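Local coordinates for protein anti-restriction endonuclease (Enterobacteria phage T4, PDB 3WX4) that mimics DNA, blocks DNA binding by the bacterial histone-like protein H-NS, and inhibits the host McrA restriction endonuclease, at residues 27-30 and 31-35; 55-58 and 59-62; 68-71 and 72-75; 77-80 and 81-84; 85-88 and 89-92. One frame throughout, in Å; residues are numbered along the deposited sequence.

Contact 1 of 5, residues 27-30 and 31-35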
loop_
_atom_site.group_PDB
_atom_site.type_symbol
_atom_site.label_atom_id
_atom_site.label_comp_id
_atom_site.label_asym_id
_atom_site.label_seq_id
_atom_site.Cartn_x
_atom_site.Cartn_y
_atom_site.Cartn_z
ATOM N N ASN A 27 4.626 26.264 1.712
ATOM C CA ASN A 27 3.159 26.025 1.800
ATOM C C ASN A 27 2.633 25.374 0.519
ATOM O O ASN A 27 1.771 24.496 0.575
ATOM C CB ASN A 27 2.406 27.326 2.011
ATOM C CG ASN A 27 2.853 28.040 3.256
ATOM O OD1 ASN A 27 2.972 27.428 4.334
ATOM N ND2 ASN A 27 3.121 29.352 3.122
ATOM N N LEU A 28 3.137 25.840 -0.609
ATOM C CA LEU A 28 2.721 25.227 -1.887
ATOM C C LEU A 28 3.223 23.805 -1.872
ATOM O O LEU A 28 2.518 22.853 -2.230
ATOM C CB LEU A 28 3.327 26.015 -3.038
ATOM C CG LEU A 28 2.979 25.471 -4.419
ATOM C CD1 LEU A 28 1.480 25.413 -4.582
ATOM C CD2 LEU A 28 3.611 26.380 -5.474
ATOM N N TYR A 29 4.453 23.633 -1.409
ATOM C CA TYR A 29 5.018 22.301 -1.338
ATOM C C TYR A 29 4.072 21.367 -0.546
ATOM O O TYR A 29 3.793 20.193 -0.919
ATOM C CB TYR A 29 6.349 22.370 -0.628
ATOM C CG TYR A 29 6.812 21.018 -0.182
ATOM C CD1 TYR A 29 7.511 20.162 -1.060
ATOM C CD2 TYR A 29 6.547 20.581 1.088
ATOM C CE1 TYR A 29 7.916 18.905 -0.657
ATOM C CE2 TYR A 29 6.947 19.319 1.536
ATOM C CZ TYR A 29 7.637 18.465 0.656
ATOM O OH TYR A 29 7.998 17.233 1.126
ATOM N N HIS A 30 3.594 21.862 0.579
ATOM C CA HIS A 30 2.732 21.023 1.407
ATOM C C HIS A 30 1.467 20.594 0.678
ATOM O O HIS A 30 1.057 19.412 0.760
ATOM C CB HIS A 30 2.358 21.755 2.722
ATOM C CG HIS A 30 1.372 20.983 3.565
ATOM N ND1 HIS A 30 1.762 20.083 4.536
ATOM C CD2 HIS A 30 0.016 20.919 3.515
ATOM C CE1 HIS A 30 0.689 19.495 5.056
ATOM N NE2 HIS A 30 -0.385 19.987 4.449
ATOM N N SER A 31 0.869 21.529 -0.045
ATOM C CA SER A 31 -0.362 21.273 -0.836
ATOM C C SER A 31 -0.055 20.252 -1.914
ATOM O O SER A 31 -0.743 19.226 -2.059
ATOM C CB SER A 31 -0.829 22.539 -1.574
ATOM O OG SER A 31 -1.031 23.589 -0.658
ATOM N N ILE A 32 1.003 20.494 -2.671
ATOM C CA ILE A 32 1.282 19.538 -3.750
ATOM C C ILE A 32 1.645 18.161 -3.258
ATOM O O ILE A 32 1.137 17.148 -3.762
ATOM C CB ILE A 32 2.398 20.058 -4.654
ATOM C CG1 ILE A 32 1.877 21.290 -5.430
ATOM C CG2 ILE A 32 2.913 18.907 -5.518
ATOM C CD1 ILE A 32 2.953 22.104 -6.155
ATOM N N VAL A 33 2.468 18.080 -2.216
ATOM C CA VAL A 33 2.850 16.776 -1.774
ATOM C C VAL A 33 1.689 15.973 -1.219
ATOM O O VAL A 33 1.637 14.729 -1.343
ATOM C CB VAL A 33 3.966 16.887 -0.744
ATOM C CG1 VAL A 33 4.007 15.693 0.107
ATOM C CG2 VAL A 33 5.248 17.061 -1.477
ATOM N N ASN A 34 0.732 16.666 -0.615
ATOM C CA ASN A 34 -0.361 15.884 -0.049
ATOM C C ASN A 34 -1.365 15.407 -1.147
ATOM O O ASN A 34 -1.969 14.349 -0.991
ATOM C CB ASN A 34 -0.999 16.668 1.105
ATOM C CG ASN A 34 -0.161 16.541 2.416
ATOM O OD1 ASN A 34 -0.287 15.527 3.161
ATOM N ND2 ASN A 34 0.753 17.520 2.665
ATOM N N GLU A 35 -1.526 16.179 -2.224
ATOM C CA GLU A 35 -2.386 15.755 -3.327
ATOM C C GLU A 35 -1.646 14.662 -4.082
ATOM O O GLU A 35 -2.252 13.676 -4.513
ATOM C CB GLU A 35 -2.701 16.888 -4.285
ATOM C CG GLU A 35 -3.557 16.414 -5.455
ATOM C CD GLU A 35 -3.865 17.495 -6.491
ATOM O OE1 GLU A 35 -4.972 18.055 -6.413
ATOM O OE2 GLU A 35 -3.024 17.801 -7.399
#
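H30 and N34 meet one helical turn apart, and the amide does two jobs at once. Its ND2 sits over the centre of the imidazole ring, 3.1 Å from H30 CE1, with amide and ring planes 41° apart. The same ND2 donates to the backbone oxygen of the same histidine: N34 ND2 to H30 O is 2.7 Å, nearly straight, with the oxygen close to the amide plane. H30 O also takes the N34 backbone N-H, the two donors coming from opposite faces of the carbonyl plane. What folds the amide back along the helix is chi1 of -80°, which sets N34 CG beside its own backbone N.

S31 behaves in a related way. With chi1 at -57° its OG turns back and donates to N27 O at 3.2 Å, on the other face of that carbonyl from the S31 backbone N-H.

On the buried side, V33 CG2 lies over one face of the Y29 ring in a CH-pi contact, 3.8 Å from the ring centroid. Separately, L28 CG meets I32 CD1 at 3.8 Å. The hydroxyl of Y29 bonds to G59 N, while Y22 meets its ring edge-to-face and L18 covers both Y29 and I32. These are i to i+4 contacts of an amphipathic alpha-helix, here 26-43, with H30, S31 and N34 on its exposed side and Y29, I32 and V33 in the core.

Contact 2 of 5, residues 55-58 and 59-62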
loop_
_atom_site.group_PDB
_atom_site.type_symbol
_atom_site.label_atom_id
_atom_site.label_comp_id
_atom_site.label_asym_id
_atom_site.label_seq_id
_atom_site.Cartn_x
_atom_site.Cartn_y
_atom_site.Cartn_z
ATOM N N LEU A 55 11.415 17.459 8.780
ATOM C CA LEU A 55 11.396 18.453 7.726
ATOM C C LEU A 55 12.763 18.405 7.038
ATOM O O LEU A 55 12.888 18.818 5.908
ATOM C CB LEU A 55 11.181 19.855 8.313
ATOM C CG LEU A 55 9.732 20.062 8.789
ATOM C CD1 LEU A 55 9.600 21.453 9.432
ATOM C CD2 LEU A 55 8.813 19.962 7.619
ATOM N N SER A 56 13.793 17.915 7.703
ATOM C CA SER A 56 15.109 17.896 6.993
ATOM C C SER A 56 15.013 16.904 5.762
ATOM O O SER A 56 15.866 16.921 4.854
ATOM C CB SER A 56 16.217 17.405 7.942
ATOM O OG SER A 56 15.852 16.182 8.586
ATOM N N LYS A 57 13.962 16.085 5.780
ATOM C CA LYS A 57 13.721 15.125 4.713
ATOM C C LYS A 57 12.603 15.562 3.803
ATOM O O LYS A 57 12.057 14.718 3.046
ATOM C CB LYS A 57 13.376 13.782 5.296
ATOM C CG LYS A 57 14.543 13.136 6.041
ATOM C CD LYS A 57 14.038 11.796 6.641
ATOM C CE LYS A 57 15.154 11.033 7.401
ATOM N NZ LYS A 57 15.979 11.928 8.293
ATOM N N ALA A 58 12.241 16.855 3.855
ATOM C CA ALA A 58 11.179 17.320 2.961
ATOM C C ALA A 58 11.638 16.991 1.531
ATOM O O ALA A 58 12.841 17.099 1.222
ATOM C CB ALA A 58 10.964 18.838 3.118
ATOM N N GLY A 59 10.700 16.652 0.643
ATOM C CA GLY A 59 11.115 16.258 -0.696
ATOM C C GLY A 59 11.521 14.779 -0.821
ATOM O O GLY A 59 11.757 14.295 -1.955
ATOM N N TYR A 60 11.655 14.061 0.299
ATOM C CA TYR A 60 11.983 12.633 0.261
ATOM C C TYR A 60 10.701 11.883 0.587
ATOM O O TYR A 60 9.911 12.349 1.403
ATOM C CB TYR A 60 12.943 12.179 1.346
ATOM C CG TYR A 60 14.272 12.873 1.497
ATOM C CD1 TYR A 60 14.680 13.909 0.649
ATOM C CD2 TYR A 60 15.133 12.470 2.507
ATOM C CE1 TYR A 60 15.939 14.519 0.822
ATOM C CE2 TYR A 60 16.353 13.058 2.674
ATOM C CZ TYR A 60 16.743 14.076 1.830
ATOM O OH TYR A 60 17.995 14.592 2.036
ATOM N N PHE A 61 10.530 10.694 0.010
ATOM C CA PHE A 61 9.321 9.865 0.233
ATOM C C PHE A 61 9.707 8.454 0.582
ATOM O O PHE A 61 10.730 7.982 0.069
ATOM C CB PHE A 61 8.486 9.839 -1.039
ATOM C CG PHE A 61 7.948 11.167 -1.385
ATOM C CD1 PHE A 61 6.672 11.525 -0.972
ATOM C CD2 PHE A 61 8.767 12.125 -2.001
ATOM C CE1 PHE A 61 6.210 12.828 -1.154
ATOM C CE2 PHE A 61 8.333 13.442 -2.191
ATOM C CZ PHE A 61 7.035 13.800 -1.757
ATOM N N TYR A 62 8.963 7.794 1.466
ATOM C CA TYR A 62 9.284 6.385 1.702
ATOM C C TYR A 62 8.475 5.694 0.612
ATOM O O TYR A 62 7.427 6.214 0.185
ATOM C CB TYR A 62 8.899 5.876 3.099
ATOM C CG TYR A 62 7.424 5.967 3.483
ATOM C CD1 TYR A 62 6.498 5.080 2.953
ATOM C CD2 TYR A 62 6.974 6.943 4.388
ATOM C CE1 TYR A 62 5.151 5.143 3.298
ATOM C CE2 TYR A 62 5.628 7.043 4.747
ATOM C CZ TYR A 62 4.713 6.135 4.196
ATOM O OH TYR A 62 3.370 6.172 4.469
HETATM O O HOH W 1 9.110 13.748 3.596
#
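The backbone contact joining K57 to Y60 is one hydrogen bond, Y60 N to K57 O at 2.9 Å, which closes a type II beta turn with A58 and G59 at its corners. G59 has positive phi (84°), as the third position of such a turn usually does.

Water adds a second link across the turn. Water 1 lies 2.7 Å from Y60 O and 3.2 Å from K57 O, within donating distance of both.

The apolar contacts gather on the tyrosine ring. K57 CA lies over one face of the Y60 ring, offset toward the rim, in a CH-pi contact 3.9 Å from the ring centroid. The K57 side chain crosses that of Y60 at about a right angle, with K57 CB 3.5 Å from Y60 CD2 and K57 CG close behind. Y60 chi1 of -55° keeps CG beside its own backbone N, which folds the ring back over the start of the turn. Y60 also packs on I3 of the second subunit.

Charge enters only at the tip of K57: the end of the lysine leads away from Y60, and its NZ makes a salt bridge with D54.

This is a tight type II turn leading into a strand: it delivers the chain into 60-65, the middle strand of the three-stranded antiparallel sheet.

Contact 3 of 5, residues 68-71 and 72-75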
loop_
_atom_site.group_PDB
_atom_site.type_symbol
_atom_site.label_atom_id
_atom_site.label_comp_id
_atom_site.label_asym_id
_atom_site.label_seq_id
_atom_site.Cartn_x
_atom_site.Cartn_y
_atom_site.Cartn_z
ATOM N N GLY A 68 6.518 -8.560 -5.722
ATOM C CA GLY A 68 6.411 -8.734 -7.156
ATOM C C GLY A 68 6.312 -7.442 -7.955
ATOM O O GLY A 68 6.220 -7.486 -9.209
ATOM N N LYS A 69 6.301 -6.292 -7.266
ATOM C CA LYS A 69 6.241 -5.032 -7.986
ATOM C C LYS A 69 7.672 -4.530 -8.107
ATOM O O LYS A 69 8.433 -4.524 -7.128
ATOM C CB LYS A 69 5.382 -3.978 -7.257
ATOM C CG LYS A 69 5.377 -2.614 -7.961
ATOM C CD LYS A 69 4.608 -2.588 -9.303
ATOM C CE LYS A 69 4.639 -1.223 -9.978
ATOM N NZ LYS A 69 3.610 -1.004 -11.070
ATOM N N ASN A 70 8.016 -4.093 -9.315
ATOM C CA ASN A 70 9.348 -3.586 -9.631
ATOM C C ASN A 70 9.517 -2.152 -9.098
ATOM O O ASN A 70 8.852 -1.254 -9.583
ATOM C CB ASN A 70 9.512 -3.555 -11.147
ATOM C CG ASN A 70 10.929 -3.287 -11.563
ATOM O OD1 ASN A 70 11.692 -2.590 -10.873
ATOM N ND2 ASN A 70 11.302 -3.837 -12.720
ATOM N N ILE A 71 10.417 -1.938 -8.156
ATOM C CA ILE A 71 10.592 -0.590 -7.605
ATOM C C ILE A 71 10.817 0.438 -8.705
ATOM O O ILE A 71 10.215 1.500 -8.688
ATOM C CB ILE A 71 11.755 -0.533 -6.587
ATOM C CG1 ILE A 71 11.816 0.850 -5.894
ATOM C CG2 ILE A 71 13.048 -0.783 -7.293
ATOM C CD1 ILE A 71 10.487 1.264 -5.289
ATOM N N ASP A 72 11.641 0.125 -9.706
ATOM C CA ASP A 72 11.879 1.115 -10.757
ATOM C C ASP A 72 10.624 1.504 -11.516
ATOM O O ASP A 72 10.502 2.655 -11.993
ATOM C CB ASP A 72 12.994 0.631 -11.679
ATOM C CG ASP A 72 14.275 0.394 -10.908
ATOM O OD1 ASP A 72 14.712 1.331 -10.195
ATOM O OD2 ASP A 72 14.839 -0.728 -10.967
ATOM N N ASP A 73 9.669 0.586 -11.638
ATOM C CA ASP A 73 8.430 0.990 -12.295
ATOM C C ASP A 73 7.660 1.979 -11.391
ATOM O O ASP A 73 6.980 2.897 -11.894
ATOM C CB ASP A 73 7.522 -0.206 -12.596
ATOM C CG ASP A 73 8.122 -1.132 -13.681
ATOM O OD1 ASP A 73 8.735 -0.591 -14.646
ATOM O OD2 ASP A 73 7.974 -2.372 -13.541
ATOM N N VAL A 74 7.737 1.757 -10.084
ATOM C CA VAL A 74 7.049 2.638 -9.148
ATOM C C VAL A 74 7.627 4.051 -9.277
ATOM O O VAL A 74 6.882 5.022 -9.323
ATOM C CB VAL A 74 7.199 2.176 -7.663
ATOM C CG1 VAL A 74 6.544 3.243 -6.723
ATOM C CG2 VAL A 74 6.508 0.774 -7.443
ATOM N N LEU A 75 8.945 4.167 -9.375
ATOM C CA LEU A 75 9.533 5.493 -9.480
ATOM C C LEU A 75 9.095 6.202 -10.738
ATOM O O LEU A 75 8.887 7.390 -10.730
ATOM C CB LEU A 75 11.056 5.406 -9.384
ATOM C CG LEU A 75 11.506 4.672 -8.096
ATOM C CD1 LEU A 75 13.034 4.615 -8.046
ATOM C CD2 LEU A 75 10.962 5.354 -6.840
HETATM O O HOH W 2 3.942 1.666 -10.870
HETATM O O HOH W 3 6.467 -4.604 -11.755
#
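The flat groups here are the amide of N70 and the carboxylates of D72 and D73, and the amide is turned about 60° from both carboxylates. N70 OD1 accepts from the backbone, D72 N lying 3.0 Å away and tilted 34° from the plane of the amide carbonyl. D73 OD2 comes up to N70 CB at 3.1 Å, the two side chains crossing at about a right angle. The D73 carboxylate does not bond back to N70 N directly; water 3 does the joining, accepting from N70 N at 2.9 Å and donating to D73 OD2.

N70 CG is turned away from its own backbone N (chi1 -170°), and that swings OD1 forward over the first turn. The main-chain oxygens then take up the helical pattern, V74 N to N70 O at 3.2 Å and L75 N to I71 O at 3.0 Å.

The K69 chain, bent at chi2, crosses V74 obliquely, its CG 3.6 Å from V74 CG2. Its NZ forms a salt bridge with D46 and also bonds water 2 at 2.7 Å. I71 and L75 pack on strand 2-14 and on I2 of the second subunit, while V74 meets V63 of strand 60-65.

The whole is an asparagine N-cap: N70 covers an N-H of the first turn of helix 71-84, and the acidic residues D72 and D73 sit at that end, where they would probably interact favourably with the helix dipole.

Contact 4 of 5, residues 77-80 and 81-84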
loop_
_atom_site.group_PDB
_atom_site.type_symbol
_atom_site.label_atom_id
_atom_site.label_comp_id
_atom_site.label_asym_id
_atom_site.label_seq_id
_atom_site.Cartn_x
_atom_site.Cartn_y
_atom_site.Cartn_z
ATOM N N THR A 77 6.276 5.896 -12.257
ATOM C CA THR A 77 4.908 6.324 -12.074
ATOM C C THR A 77 4.908 7.597 -11.196
ATOM O O THR A 77 4.228 8.571 -11.494
ATOM C CB THR A 77 4.092 5.222 -11.391
ATOM O OG1 THR A 77 4.045 4.068 -12.242
ATOM C CG2 THR A 77 2.632 5.691 -11.138
ATOM N N ILE A 78 5.665 7.563 -10.111
ATOM C CA ILE A 78 5.711 8.733 -9.218
ATOM C C ILE A 78 6.149 9.962 -10.029
ATOM O O ILE A 78 5.499 11.008 -9.990
ATOM C CB ILE A 78 6.690 8.480 -8.055
ATOM C CG1 ILE A 78 6.144 7.391 -7.128
ATOM C CG2 ILE A 78 6.927 9.811 -7.241
ATOM C CD1 ILE A 78 7.191 6.881 -6.180
ATOM N N MET A 79 7.217 9.831 -10.816
ATOM C CA MET A 79 7.687 10.981 -11.578
ATOM C C MET A 79 6.711 11.485 -12.588
ATOM O O MET A 79 6.648 12.685 -12.824
ATOM C CB MET A 79 9.045 10.711 -12.218
ATOM C CG MET A 79 10.114 10.410 -11.183
ATOM S SD MET A 79 10.203 11.838 -9.929
ATOM C CE MET A 79 10.427 13.204 -11.062
ATOM N N ILE A 80 5.926 10.598 -13.206
ATOM C CA ILE A 80 4.923 11.088 -14.159
ATOM C C ILE A 80 3.966 12.055 -13.444
ATOM O O ILE A 80 3.601 13.107 -13.964
ATOM C CB ILE A 80 4.096 9.907 -14.770
ATOM C CG1 ILE A 80 4.917 9.247 -15.890
ATOM C CG2 ILE A 80 2.779 10.417 -15.337
ATOM C CD1 ILE A 80 4.491 7.795 -16.218
ATOM N N TYR A 81 3.524 11.665 -12.255
ATOM C CA TYR A 81 2.626 12.527 -11.482
ATOM C C TYR A 81 3.344 13.798 -11.078
ATOM O O TYR A 81 2.772 14.863 -11.160
ATOM C CB TYR A 81 2.147 11.803 -10.226
ATOM C CG TYR A 81 1.086 10.784 -10.513
ATOM C CD1 TYR A 81 -0.250 11.042 -10.208
ATOM C CD2 TYR A 81 1.424 9.530 -11.036
ATOM C CE1 TYR A 81 -1.243 10.065 -10.399
ATOM C CE2 TYR A 81 0.459 8.553 -11.236
ATOM C CZ TYR A 81 -0.872 8.820 -10.912
ATOM O OH TYR A 81 -1.819 7.835 -11.052
ATOM N N VAL A 82 4.602 13.688 -10.653
ATOM C CA VAL A 82 5.360 14.892 -10.250
ATOM C C VAL A 82 5.516 15.871 -11.422
ATOM O O VAL A 82 5.237 17.079 -11.298
ATOM C CB VAL A 82 6.785 14.516 -9.660
ATOM C CG1 VAL A 82 7.669 15.827 -9.483
ATOM C CG2 VAL A 82 6.618 13.756 -8.353
ATOM N N HIS A 83 5.918 15.358 -12.593
ATOM C CA HIS A 83 6.111 16.255 -13.740
ATOM C C HIS A 83 4.856 16.983 -14.110
ATOM O O HIS A 83 4.893 18.107 -14.646
ATOM C CB HIS A 83 6.625 15.487 -14.954
ATOM C CG HIS A 83 7.993 14.938 -14.754
ATOM N ND1 HIS A 83 9.037 15.720 -14.300
ATOM C CD2 HIS A 83 8.495 13.691 -14.924
ATOM C CE1 HIS A 83 10.124 14.971 -14.198
ATOM N NE2 HIS A 83 9.824 13.739 -14.568
ATOM N N ASP A 84 3.721 16.358 -13.839
ATOM C CA ASP A 84 2.482 17.009 -14.190
ATOM C C ASP A 84 2.260 18.346 -13.473
ATOM O O ASP A 84 1.558 19.197 -14.000
ATOM C CB ASP A 84 1.303 16.084 -13.927
ATOM C CG ASP A 84 0.025 16.614 -14.564
ATOM O OD1 ASP A 84 0.045 16.789 -15.812
ATOM O OD2 ASP A 84 -0.972 16.878 -13.838
#
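T77 O is used twice by Y81: it accepts the Y81 backbone N-H at 3.3 Å, and it lies in the plane of the phenol ring at its edge, 3.0 Å from Y81 CD2. The T77 and Y81 side chains run side by side in the same direction, T77 CG2 reaching Y81 CE2 at 3.6 Å. At their polar ends, T77 OG1 bonds back to D73 O, and Y81 OH makes a weak hydrogen bond to N44.

The next carbonyls along the helix are taken in order. I78 O receives V82 N at 2.9 Å. M79 O receives H83 N at 2.8 Å, and D84 N reaches I80 O at a longer 3.3 Å.

M79 curls at chi2 and chi3 (-56° and -54°), which brings its methyl back to the imidazole: M79 CE is 3.6 Å from H83 NE2. The same methyl also touches V82, whose CG2 meets I78 CG2.

This later half of helix 71-84 sits between two neighbours. I78 and M79 rest on F13 of strand 2-14, while Y81 and V82 pack against L36 of helix 26-43.

Contact 5 of 5, residues 85-88 and 89-92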
loop_
_atom_site.group_PDB
_atom_site.type_symbol
_atom_site.label_atom_id
_atom_site.label_comp_id
_atom_site.label_asym_id
_atom_site.label_seq_id
_atom_site.Cartn_x
_atom_site.Cartn_y
_atom_site.Cartn_z
ATOM N N TYR A 85 2.838 18.542 -12.275
ATOM C CA TYR A 85 2.677 19.839 -11.599
ATOM C C TYR A 85 3.533 20.938 -12.248
ATOM O O TYR A 85 3.358 22.129 -11.967
ATOM C CB TYR A 85 3.054 19.731 -10.121
ATOM C CG TYR A 85 2.056 18.940 -9.328
ATOM C CD1 TYR A 85 0.891 19.552 -8.838
ATOM C CD2 TYR A 85 2.229 17.579 -9.121
ATOM C CE1 TYR A 85 -0.070 18.822 -8.169
ATOM C CE2 TYR A 85 1.251 16.814 -8.437
ATOM C CZ TYR A 85 0.099 17.458 -7.968
ATOM O OH TYR A 85 -0.895 16.726 -7.334
ATOM N N GLU A 86 4.473 20.562 -13.101
ATOM C CA GLU A 86 5.309 21.572 -13.767
ATOM C C GLU A 86 5.863 22.538 -12.725
ATOM O O GLU A 86 5.696 23.756 -12.821
ATOM C CB GLU A 86 4.486 22.355 -14.794
ATOM C CG GLU A 86 3.970 21.505 -15.963
ATOM C CD GLU A 86 3.126 22.327 -16.944
ATOM O OE1 GLU A 86 1.908 22.521 -16.706
ATOM O OE2 GLU A 86 3.705 22.802 -17.949
ATOM N N ILE A 87 6.514 21.961 -11.730
ATOM C CA ILE A 87 7.083 22.740 -10.649
ATOM C C ILE A 87 8.191 23.710 -11.119
ATOM O O ILE A 87 8.438 24.722 -10.480
ATOM C CB ILE A 87 7.559 21.801 -9.580
ATOM C CG1 ILE A 87 6.349 20.946 -9.120
ATOM C CG2 ILE A 87 8.095 22.653 -8.361
ATOM C CD1 ILE A 87 6.691 19.735 -8.305
ATOM N N GLU A 88 8.827 23.401 -12.252
ATOM C CA GLU A 88 9.856 24.282 -12.815
ATOM C C GLU A 88 9.302 25.713 -12.927
ATOM O O GLU A 88 10.020 26.674 -12.755
ATOM C CB GLU A 88 10.256 23.797 -14.225
ATOM C CG GLU A 88 11.025 22.479 -14.212
ATOM C CD GLU A 88 10.121 21.241 -14.171
ATOM O OE1 GLU A 88 8.875 21.362 -14.392
ATOM O OE2 GLU A 88 10.683 20.143 -13.924
ATOM N N ASP A 89 8.022 25.838 -13.255
ATOM C CA ASP A 89 7.393 27.134 -13.397
ATOM C C ASP A 89 7.665 28.072 -12.209
ATOM O O ASP A 89 7.937 29.261 -12.385
ATOM C CB ASP A 89 5.867 26.991 -13.502
ATOM C CG ASP A 89 5.391 26.461 -14.874
ATOM O OD1 ASP A 89 6.222 26.038 -15.711
ATOM O OD2 ASP A 89 4.155 26.454 -15.097
ATOM N N TYR A 90 7.583 27.537 -10.997
ATOM C CA TYR A 90 7.734 28.398 -9.811
ATOM C C TYR A 90 9.067 29.041 -9.635
ATOM O O TYR A 90 9.164 30.197 -9.183
ATOM C CB TYR A 90 7.360 27.602 -8.560
ATOM C CG TYR A 90 5.947 27.095 -8.668
ATOM C CD1 TYR A 90 4.863 27.981 -8.686
ATOM C CD2 TYR A 90 5.693 25.735 -8.834
ATOM C CE1 TYR A 90 3.549 27.509 -8.872
ATOM C CE2 TYR A 90 4.403 25.254 -9.021
ATOM C CZ TYR A 90 3.343 26.142 -9.037
ATOM O OH TYR A 90 2.092 25.631 -9.216
ATOM N N PHE A 91 10.119 28.304 -9.969
ATOM C CA PHE A 91 11.440 28.877 -9.791
ATOM C C PHE A 91 11.705 30.076 -10.683
ATOM O O PHE A 91 12.580 30.889 -10.390
ATOM C CB PHE A 91 12.496 27.795 -9.982
ATOM C CG PHE A 91 12.342 26.667 -9.014
ATOM C CD1 PHE A 91 12.645 26.844 -7.649
ATOM C CD2 PHE A 91 11.822 25.440 -9.434
ATOM C CE1 PHE A 91 12.428 25.797 -6.731
ATOM C CE2 PHE A 91 11.604 24.392 -8.527
ATOM C CZ PHE A 91 11.906 24.559 -7.176
ATOM N N GLU A 92 10.918 30.222 -11.737
ATOM C CA GLU A 92 11.091 31.345 -12.645
ATOM C C GLU A 92 10.737 32.643 -11.959
ATOM O O GLU A 92 11.164 33.710 -12.388
ATOM C CB GLU A 92 10.193 31.170 -13.850
ATOM C CG GLU A 92 10.396 29.816 -14.512
ATOM C CD GLU A 92 9.745 29.751 -15.861
ATOM O OE1 GLU A 92 9.053 30.740 -16.221
ATOM O OE2 GLU A 92 9.925 28.719 -16.560
HETATM O O HOH W 4 1.725 23.092 -9.603
HETATM O O HOH W 5 2.768 25.051 -12.685
HETATM O O HOH W 6 5.900 24.106 -17.818
#
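The backbone turns out of helical geometry at E86, where phi becomes positive (50°), and re-enters it at once through bonds of i to i+3 type: D89 N to E86 O at 3.2 Å, Y90 N to I87 O at 3.0 Å, and a weak one from F91 N to E88 O.

I87 is the apolar centre. Its CG2, turned away from the backbone N, touches two rings at once: it lies at the edge of the Y90 ring, 3.9 Å from Y90 CD2, and is equally far from F91 CE2. I87 and F91 point the same way side by side, and both reach helix 16-24, I87 on L18 and F91 on I17 and K20. Y90 packs instead on L28 of helix 26-43.

Polar groups are joined through water. Water 4 connects Y85 O to the phenol of Y90, lying 2.6 Å from Y90 OH in the plane of that ring. Water 5 is within donating distance of both Y85 O and D89 OD2. Water 6 donates to E86 OE2 at 2.6 Å and to D89 OD1, joining two acids whose like charges would otherwise probably repel. The hydroxyl of Y85 itself bonds to E35.

A positive-phi residue just after one helix, followed directly by a short helical turn with i to i+3 bonding, makes this a helix-to-helix junction. The acids E86, E88, D89 and E92 lie exposed along it, consistent with the negatively charged surface expected of a DNA mimic.

Overall arrangement
All five contacts are local and lie in series, so none encloses or crosses another. Contact 1 comes first, within helix 26-43. Contact 2 closes the turn that enters the middle strand, 60-65, and touches contact 1 where Y29 and V33 reach G59 and F61, joining helix to sheet. Contact 3 caps helix 71-84 about 24 Å from contact 1, centre to centre, on the other side of the chain's centre. Contact 4 continues the same helix, and contact 5 joins it to helix 88-91, touching contact 4 where V82 meets I87 and returning to contact 1 through E35 with Y85 and L28 with Y90. Contacts 2 and 3 both also touch the second subunit.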